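Local coordinates for protein phosphinothricin N-acetyltransferase (Brucella ovis, PDB 5DWM) that probably transfers an acetyl group from acetyl-CoA to an acceptor amine such as phosphinothricin, as a member of the GNAT acyltransferase family, at residues Thr28-Thr33 / Ser93-Pro98; Glu112-Ile117 / Met169-Asn174; Ala127-Gly132 / Lys140-Leu145. All coordinates share one frame; numbering follows the deposited sequence. Where two conformers were deposited one is given.

Interaction 1: Thr28-Thr33 / Ser93-Pro98; sequences TQAVLT and SIYIAP
Ala30, on the last turn of helix 20-33, sets its methyl against the ring of Tyr95 on strand 89-96. Its CB lies 3.6 Å from Tyr95 CD1 and 3.7 Å from Tyr95 CE1, so the CD1-CE1 bond of the ring makes the contact, and the methyl approaches obliquely. The tyrosine is brought there by a CG anti to its own carbonyl carbon (chi1 -74°), which leaves the ring beside the backbone N. Tyr27, one turn back on the same helix, adds an edge-to-face ring contact, and Ser37 also packs on Tyr95.

The second touch lies nearer the solvent. Gln29 points its CB at the proline, 3.8 Å from Pro98 CG, and the two side chains cross at about a right angle. Gln29 CG is also near, 4.1 Å from Pro98 CG, and the bend at chi2 (-46°) turns the amide off the ring. Gln29 O is gripped twice from within the helix, by Thr33 N and by Thr33 OG1 at 2.7 Å, the two donors arriving from opposite faces of the carbonyl plane.

No hydrogen bond joins the segments. Ile94 and Ile96, which bind acetyl-CoA, face helix 105-119, while Tyr95 between them faces helix 20-33. This is the GNAT strand that leads into the acetyl-CoA-binding loop of Gly102, Gln103, Gly104, Gly106 and Lys107.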
loop_
_atom_site.group_PDB
_atom_site.type_symbol
_atom_site.label_atom_id
_atom_site.label_comp_id
_atom_site.label_asym_id
_atom_site.label_seq_id
_atom_site.Cartn_x
_atom_site.Cartn_y
_atom_site.Cartn_z
ATOM N N THR A 28 15.642 -9.774 12.081
ATOM C CA THR A 28 15.488 -9.499 13.508
ATOM C C THR A 28 16.239 -8.232 13.905
ATOM O O THR A 28 15.700 -7.367 14.606
ATOM C CB THR A 28 15.960 -10.705 14.325
ATOM O OG1 THR A 28 15.033 -11.785 14.153
ATOM C CG2 THR A 28 16.083 -10.359 15.821
ATOM N N GLN A 29 17.494 -8.104 13.462
ATOM C CA GLN A 29 18.260 -6.899 13.779
ATOM C C GLN A 29 17.634 -5.656 13.160
ATOM O O GLN A 29 17.590 -4.594 13.796
ATOM C CB GLN A 29 19.716 -7.057 13.330
ATOM C CG GLN A 29 20.495 -8.057 14.163
ATOM C CD GLN A 29 20.266 -7.851 15.648
ATOM O OE1 GLN A 29 20.499 -6.764 16.176
ATOM N NE2 GLN A 29 19.779 -8.892 16.324
ATOM N N ALA A 30 17.149 -5.763 11.919
ATOM C CA ALA A 30 16.454 -4.641 11.293
ATOM C C ALA A 30 15.233 -4.211 12.102
ATOM O O ALA A 30 15.002 -3.012 12.305
ATOM C CB ALA A 30 16.035 -5.024 9.876
ATOM N N VAL A 31 14.452 -5.178 12.584
ATOM C CA VAL A 31 13.249 -4.853 13.346
ATOM C C VAL A 31 13.614 -4.193 14.667
ATOM O O VAL A 31 13.001 -3.197 15.072
ATOM C CB VAL A 31 12.400 -6.123 13.547
ATOM C CG1 VAL A 31 11.312 -5.889 14.585
ATOM C CG2 VAL A 31 11.796 -6.578 12.222
ATOM N N LEU A 32 14.626 -4.732 15.355
ATOM C CA LEU A 32 14.946 -4.272 16.703
ATOM C C LEU A 32 15.681 -2.936 16.700
ATOM O O LEU A 32 15.431 -2.091 17.567
ATOM C CB LEU A 32 15.778 -5.322 17.434
ATOM C CG LEU A 32 15.052 -6.619 17.793
ATOM C CD1 LEU A 32 15.995 -7.626 18.431
ATOM C CD2 LEU A 32 13.871 -6.316 18.704
ATOM N N THR A 33 16.587 -2.727 15.743
ATOM C CA THR A 33 17.472 -1.569 15.757
ATOM C C THR A 33 17.185 -0.546 14.667
ATOM O O THR A 33 17.830 0.507 14.660
ATOM C CB THR A 33 18.943 -2.001 15.614
ATOM O OG1 THR A 33 19.187 -2.444 14.271
ATOM C CG2 THR A 33 19.272 -3.126 16.576
ATOM N N SER A 93 11.933 -5.292 -1.683
ATOM C CA SER A 93 12.291 -5.326 -0.268
ATOM C C SER A 93 13.726 -5.814 -0.159
ATOM O O SER A 93 14.074 -6.828 -0.765
ATOM C CB SER A 93 11.385 -6.302 0.484
ATOM O OG SER A 93 10.049 -5.836 0.482
ATOM N N ILE A 94 14.557 -5.100 0.601
ATOM C CA ILE A 94 15.982 -5.406 0.698
ATOM C C ILE A 94 16.411 -5.201 2.141
ATOM O O ILE A 94 16.139 -4.145 2.724
ATOM C CB ILE A 94 16.845 -4.487 -0.191
ATOM C CG1 ILE A 94 16.342 -4.436 -1.634
ATOM C CG2 ILE A 94 18.300 -4.948 -0.168
ATOM C CD1 ILE A 94 17.070 -3.416 -2.476
ATOM N N TYR A 95 17.125 -6.180 2.699
ATOM C CA TYR A 95 17.696 -6.065 4.035
ATOM C C TYR A 95 19.111 -6.615 4.041
ATOM O O TYR A 95 19.378 -7.662 3.445
ATOM C CB TYR A 95 16.852 -6.806 5.079
ATOM C CG TYR A 95 15.580 -6.060 5.402
ATOM C CD1 TYR A 95 15.583 -5.022 6.323
ATOM C CD2 TYR A 95 14.386 -6.371 4.769
ATOM C CE1 TYR A 95 14.428 -4.327 6.624
ATOM C CE2 TYR A 95 13.216 -5.675 5.062
ATOM C CZ TYR A 95 13.245 -4.655 5.991
ATOM O OH TYR A 95 12.093 -3.959 6.289
ATOM N N ILE A 96 20.002 -5.917 4.743
ATOM C CA ILE A 96 21.417 -6.249 4.785
ATOM C C ILE A 96 21.817 -6.521 6.233
ATOM O O ILE A 96 21.324 -5.861 7.158
ATOM C CB ILE A 96 22.259 -5.100 4.189
ATOM C CG1 ILE A 96 21.762 -4.728 2.783
ATOM C CG2 ILE A 96 23.730 -5.469 4.148
ATOM C CD1 ILE A 96 21.939 -5.809 1.738
ATOM N N ALA A 97 22.698 -7.503 6.425
ATOM C CA ALA A 97 23.242 -7.771 7.755
ATOM C C ALA A 97 23.968 -6.535 8.281
ATOM O O ALA A 97 24.637 -5.833 7.511
ATOM C CB ALA A 97 24.216 -8.952 7.711
ATOM N N PRO A 98 23.866 -6.239 9.582
ATOM C CA PRO A 98 24.505 -5.016 10.099
ATOM C C PRO A 98 25.990 -4.938 9.815
ATOM O O PRO A 98 26.497 -3.864 9.467
ATOM C CB PRO A 98 24.216 -5.085 11.605
ATOM C CG PRO A 98 22.969 -5.885 11.704
ATOM C CD PRO A 98 23.079 -6.926 10.619
#

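Interaction 2: Glu112-Ile117 / Met169-Asn174; sequences ELIARI and MQLPLN
Leu173 and Ile114 carry this contact, with Leu171 and Ile117 completing an apolar cluster between helix 105-119 and the end of strand 162-172. Leu173, just past the strand, loses most surface to the helix and spreads its two methyls over two helical residues. Its CD1 reaches Ile117 CG2 at 3.8 Å, and its CD2 reaches Ile114 CG2 at 3.9 Å. The fork of the leucine thus bridges Ile114 and Ile117, one turn apart.

Ile114 works in a complementary way, giving both its branches to 169-174. Its CD1 tip closes on Leu171 CD2 at 3.6 Å, the nearest approach between the segments, while its CG2 branch meets both Leu171 CD2 (4.0 Å) and Leu173 CD2. The extended CG1-CD1 arm, with chi2 at 168°, carries the tip to Leu171. In return Leu171 uses a single methyl, CD2, against CG1, CG2 and CD1 of the isoleucine.

Ile117 contributes through its CG2 branch alone, because its longer arm leads away from the strand. Side chains in all three pairs cross at about a right angle, and dispersion with exclusion of water is what joins them, since no hydrogen bond passes between the segments.

Around this cluster, Leu125 of strand 124-129 also packs on Ile114, and Pro61 and Phe122 on Ile117. Asn174 ND2 bonds Ser118 O and Phe122 O, tying the chain beyond the strand to the region where the helix ends. On its other flank the helix meets strand 62-67 through Leu113 and Arg116, so it lies across several strands of the sheet.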
loop_
_atom_site.group_PDB
_atom_site.type_symbol
_atom_site.label_atom_id
_atom_site.label_comp_id
_atom_site.label_asym_id
_atom_site.label_seq_id
_atom_site.Cartn_x
_atom_site.Cartn_y
_atom_site.Cartn_z
ATOM N N GLU A 112 20.215 -7.254 -9.510
ATOM C CA GLU A 112 19.752 -8.558 -9.974
ATOM C C GLU A 112 18.241 -8.696 -9.821
ATOM O O GLU A 112 17.578 -9.293 -10.680
ATOM C CB GLU A 112 20.511 -9.682 -9.264
ATOM C CG GLU A 112 20.159 -11.093 -9.738
ATOM C CD GLU A 112 20.451 -11.334 -11.212
ATOM O OE1 GLU A 112 19.822 -12.241 -11.805
ATOM O OE2 GLU A 112 21.303 -10.618 -11.779
ATOM N N LEU A 113 17.671 -8.131 -8.746
ATOM C CA LEU A 113 16.222 -8.165 -8.580
ATOM C C LEU A 113 15.523 -7.427 -9.717
ATOM O O LEU A 113 14.521 -7.913 -10.258
ATOM C CB LEU A 113 15.836 -7.561 -7.231
ATOM C CG LEU A 113 14.383 -7.787 -6.826
ATOM C CD1 LEU A 113 14.151 -9.228 -6.419
ATOM C CD2 LEU A 113 13.985 -6.852 -5.699
ATOM N N ILE A 114 16.051 -6.255 -10.098
ATOM C CA ILE A 114 15.516 -5.517 -11.242
ATOM C C ILE A 114 15.538 -6.384 -12.492
ATOM O O ILE A 114 14.563 -6.427 -13.254
ATOM C CB ILE A 114 16.293 -4.200 -11.447
ATOM C CG1 ILE A 114 16.028 -3.220 -10.299
ATOM C CG2 ILE A 114 15.958 -3.571 -12.800
ATOM C CD1 ILE A 114 16.981 -2.026 -10.301
ATOM N N ALA A 115 16.652 -7.087 -12.725
ATOM C CA ALA A 115 16.746 -7.967 -13.889
ATOM C C ALA A 115 15.688 -9.068 -13.852
ATOM O O ALA A 115 15.039 -9.345 -14.865
ATOM C CB ALA A 115 18.154 -8.565 -14.009
ATOM N N ARG A 116 15.494 -9.705 -12.692
ATOM C CA ARG A 116 14.533 -10.798 -12.612
ATOM C C ARG A 116 13.102 -10.291 -12.773
ATOM O O ARG A 116 12.290 -10.921 -13.463
ATOM C CB ARG A 116 14.714 -11.556 -11.296
ATOM C CG ARG A 116 16.057 -12.287 -11.167
ATOM C CD ARG A 116 16.093 -13.538 -12.029
ATOM N NE ARG A 116 15.058 -14.491 -11.642
ATOM C CZ ARG A 116 15.204 -15.419 -10.701
ATOM N NH1 ARG A 116 16.354 -15.532 -10.052
ATOM N NH2 ARG A 116 14.203 -16.240 -10.417
ATOM N N ILE A 117 12.774 -9.157 -12.148
ATOM C CA ILE A 117 11.431 -8.594 -12.257
ATOM C C ILE A 117 11.148 -8.126 -13.678
ATOM O O ILE A 117 10.026 -8.278 -14.190
ATOM C CB ILE A 117 11.261 -7.464 -11.225
ATOM C CG1 ILE A 117 11.076 -8.077 -9.842
ATOM C CG2 ILE A 117 10.071 -6.568 -11.587
ATOM C CD1 ILE A 117 9.841 -8.962 -9.755
ATOM N N MET A 169 9.362 5.502 -4.049
ATOM C CA MET A 169 10.176 5.677 -5.246
ATOM C C MET A 169 9.794 4.613 -6.269
ATOM O O MET A 169 9.350 3.521 -5.908
ATOM C CB MET A 169 11.675 5.566 -4.928
ATOM C CG MET A 169 12.112 6.434 -3.751
ATOM S SD MET A 169 13.895 6.448 -3.502
ATOM C CE MET A 169 14.428 7.324 -4.974
ATOM N N GLN A 170 9.993 4.915 -7.552
ATOM C CA GLN A 170 9.618 3.941 -8.571
ATOM C C GLN A 170 10.607 3.931 -9.729
ATOM O O GLN A 170 11.300 4.912 -10.004
ATOM C CB GLN A 170 8.172 4.114 -9.078
ATOM C CG GLN A 170 7.943 5.367 -9.902
ATOM C CD GLN A 170 6.499 5.525 -10.359
ATOM O OE1 GLN A 170 5.885 6.562 -10.125
ATOM N NE2 GLN A 170 5.961 4.504 -11.034
ATOM N N LEU A 171 10.636 2.795 -10.420
ATOM C CA LEU A 171 11.524 2.572 -11.555
ATOM C C LEU A 171 10.686 1.945 -12.657
ATOM O O LEU A 171 10.088 0.870 -12.441
ATOM C CB LEU A 171 12.645 1.615 -11.152
ATOM C CG LEU A 171 13.637 1.235 -12.249
ATOM C CD1 LEU A 171 14.602 2.380 -12.555
ATOM C CD2 LEU A 171 14.398 -0.016 -11.844
ATOM N N PRO A 172 10.636 2.534 -13.845
ATOM C CA PRO A 172 9.900 1.908 -14.943
ATOM C C PRO A 172 10.699 0.762 -15.536
ATOM O O PRO A 172 11.933 0.778 -15.558
ATOM C CB PRO A 172 9.760 3.049 -15.958
ATOM C CG PRO A 172 11.021 3.865 -15.743
ATOM C CD PRO A 172 11.317 3.777 -14.258
ATOM N N LEU A 173 9.979 -0.247 -16.021
ATOM C CA LEU A 173 10.607 -1.395 -16.664
ATOM C C LEU A 173 9.829 -1.749 -17.922
ATOM O O LEU A 173 8.621 -1.532 -17.994
ATOM C CB LEU A 173 10.613 -2.603 -15.727
ATOM C CG LEU A 173 11.416 -2.389 -14.441
ATOM C CD1 LEU A 173 11.256 -3.589 -13.548
ATOM C CD2 LEU A 173 12.885 -2.140 -14.772
ATOM N N ASN A 174 10.535 -2.280 -18.926
ATOM C CA ASN A 174 9.898 -2.781 -20.147
ATOM C C ASN A 174 9.058 -1.708 -20.840
ATOM O O ASN A 174 8.046 -2.011 -21.481
ATOM C CB ASN A 174 9.041 -4.020 -19.866
ATOM C CG ASN A 174 9.861 -5.228 -19.484
ATOM O OD1 ASN A 174 10.711 -5.689 -20.253
ATOM N ND2 ASN A 174 9.613 -5.753 -18.285
#

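Interaction 3: Ala127-Gly132 / Lys140-Leu145; sequences AVIGDG and KLHESL
The imidazole of His142 has the methyl of Ala127 over one face, in a CH-pi contact between helix 136-144 and strand 124-129. Ala127 CB stands 3.8 Å from the centroid of the His142 ring, 25° off the ring normal. It is offset toward the rim on the CD2-NE2 side, with His142 CD2 and NE2 both 3.5 Å from the methyl carbon. Ile129, two residues further along the strand, brings its CD1 obliquely to His142 ND1 at 3.9 Å, and the two side chains slide past each other in opposite directions. Phe147 meets the ring edge-to-face.

With chi1 at -74° the ring swings to the N side of the residue, and chi2 of 86° turns its face to the alanine. Both ring nitrogens have polar partners: His142 ND1 pairs with Ser138 O in the preceding turn of the helix, and His142 NE2 with Asp92 OD2 on neighbouring strand 89-96. These two bonds fix the rotation of the ring.

Between the segments no hydrogen bond forms; methyl groups meet a buried polar aromatic ring, by CH-pi and van der Waals contact. The polar demand of that ring is met within the helix and across to strand 89-96, close to Ile94 of the acetyl-CoA site. Since Ser138 O can only accept, ND1 should carry a proton, and NE2 is the nitrogen turned to the Asp92 carboxylate.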
loop_
_atom_site.group_PDB
_atom_site.type_symbol
_atom_site.label_atom_id
_atom_site.label_comp_id
_atom_site.label_asym_id
_atom_site.label_seq_id
_atom_site.Cartn_x
_atom_site.Cartn_y
_atom_site.Cartn_z
ATOM N N ALA A 127 9.484 1.120 -4.514
ATOM C CA ALA A 127 10.105 1.029 -3.196
ATOM C C ALA A 127 9.258 1.806 -2.199
ATOM O O ALA A 127 8.940 2.973 -2.432
ATOM C CB ALA A 127 11.528 1.597 -3.209
ATOM N N VAL A 128 8.886 1.149 -1.102
ATOM C CA VAL A 128 8.114 1.762 -0.027
ATOM C C VAL A 128 9.064 1.820 1.162
ATOM O O VAL A 128 9.220 0.837 1.894
ATOM C CB VAL A 128 6.859 0.925 0.284
ATOM C CG1 VAL A 128 6.039 1.576 1.400
ATOM C CG2 VAL A 128 6.004 0.780 -0.957
ATOM N N ILE A 129 9.734 2.951 1.334
ATOM C CA ILE A 129 10.885 3.057 2.228
ATOM C C ILE A 129 10.415 3.618 3.564
ATOM O O ILE A 129 10.017 4.786 3.659
ATOM C CB ILE A 129 11.996 3.914 1.606
ATOM C CG1 ILE A 129 12.419 3.320 0.252
ATOM C CG2 ILE A 129 13.183 4.050 2.579
ATOM C CD1 ILE A 129 13.417 4.174 -0.511
ATOM N N GLY A 130 10.456 2.785 4.601
ATOM C CA GLY A 130 10.069 3.243 5.919
ATOM C C GLY A 130 11.101 4.176 6.520
ATOM O O GLY A 130 12.306 4.023 6.317
ATOM N N ASP A 131 10.611 5.151 7.288
ATOM C CA ASP A 131 11.459 6.155 7.939
ATOM C C ASP A 131 12.418 6.805 6.942
ATOM O O ASP A 131 13.634 6.845 7.146
ATOM C CB ASP A 131 12.200 5.563 9.142
ATOM C CG ASP A 131 12.900 6.621 9.994
ATOM O OD1 ASP A 131 12.653 7.829 9.789
ATOM O OD2 ASP A 131 13.700 6.244 10.873
ATOM N N GLY A 132 11.858 7.326 5.848
ATOM C CA GLY A 132 12.674 7.876 4.778
ATOM C C GLY A 132 13.562 9.033 5.188
ATOM O O GLY A 132 14.588 9.272 4.543
ATOM N N LYS A 140 19.331 6.413 -0.983
ATOM C CA LYS A 140 20.475 6.557 -1.881
ATOM C C LYS A 140 20.680 5.308 -2.738
ATOM O O LYS A 140 21.021 5.410 -3.925
ATOM C CB LYS A 140 21.725 6.902 -1.075
ATOM N N LEU A 141 20.468 4.118 -2.163
ATOM C CA LEU A 141 20.579 2.888 -2.946
ATOM C C LEU A 141 19.611 2.907 -4.120
ATOM O O LEU A 141 19.974 2.569 -5.252
ATOM C CB LEU A 141 20.305 1.670 -2.061
ATOM C CG LEU A 141 19.944 0.347 -2.758
ATOM C CD1 LEU A 141 21.071 -0.168 -3.622
ATOM C CD2 LEU A 141 19.508 -0.725 -1.754
ATOM N N HIS A 142 18.364 3.309 -3.868
ATOM C CA HIS A 142 17.379 3.309 -4.941
ATOM C C HIS A 142 17.653 4.422 -5.945
ATOM O O HIS A 142 17.515 4.216 -7.154
ATOM C CB HIS A 142 15.967 3.370 -4.356
ATOM C CG HIS A 142 15.522 2.078 -3.736
ATOM N ND1 HIS A 142 15.806 1.740 -2.429
ATOM C CD2 HIS A 142 14.844 1.027 -4.256
ATOM C CE1 HIS A 142 15.315 0.541 -2.168
ATOM N NE2 HIS A 142 14.722 0.089 -3.258
ATOM N N GLU A 143 18.058 5.601 -5.467
ATOM C CA GLU A 143 18.454 6.670 -6.381
ATOM C C GLU A 143 19.575 6.217 -7.308
ATOM O O GLU A 143 19.547 6.494 -8.513
ATOM C CB GLU A 143 18.897 7.906 -5.595
ATOM C CG GLU A 143 17.762 8.642 -4.905
ATOM C CD GLU A 143 18.247 9.814 -4.079
ATOM O OE1 GLU A 143 19.472 9.911 -3.847
ATOM O OE2 GLU A 143 17.401 10.635 -3.662
ATOM N N SER A 144 20.565 5.505 -6.766
ATOM C CA SER A 144 21.714 5.118 -7.577
ATOM C C SER A 144 21.344 4.122 -8.669
ATOM O O SER A 144 22.050 4.033 -9.677
ATOM C CB SER A 144 22.824 4.553 -6.695
ATOM O OG SER A 144 22.560 3.211 -6.346
ATOM N N LEU A 145 20.249 3.382 -8.505
ATOM C CA LEU A 145 19.798 2.432 -9.512
ATOM C C LEU A 145 18.665 2.978 -10.376
ATOM O O LEU A 145 17.989 2.204 -11.062
ATOM C CB LEU A 145 19.427 1.098 -8.869
ATOM C CG LEU A 145 20.696 0.257 -8.691
ATOM C CD1 LEU A 145 20.438 -0.971 -7.870
ATOM C CD2 LEU A 145 21.255 -0.133 -10.051
#

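Overall arrangement
The three contacts draw on a single mixed sheet. Interaction 3 is fully buried, interaction 2 partly so, and interaction 1 lies at the surface. Interactions 1 and 3 use the neighbouring strands 89-96 and 124-129 and meet where Ile94 CD1 packs on Leu141 CD2 at 3.7 Å. Interactions 2 and 3 share the next strand pair, 124-129 beside 162-172, where Met169 O and Ala127 N are probably hydrogen-bonded (2.8 Å); interaction 3 is nested within the chain loop that interaction 2 closes. Interactions 1 and 2, about 22 Å apart between centres, do not touch. The chemistry shifts accordingly: alanine-tyrosine and glutamine-proline touches outside, branched aliphatics in interaction 2, and methyl-on-imidazole in the interior.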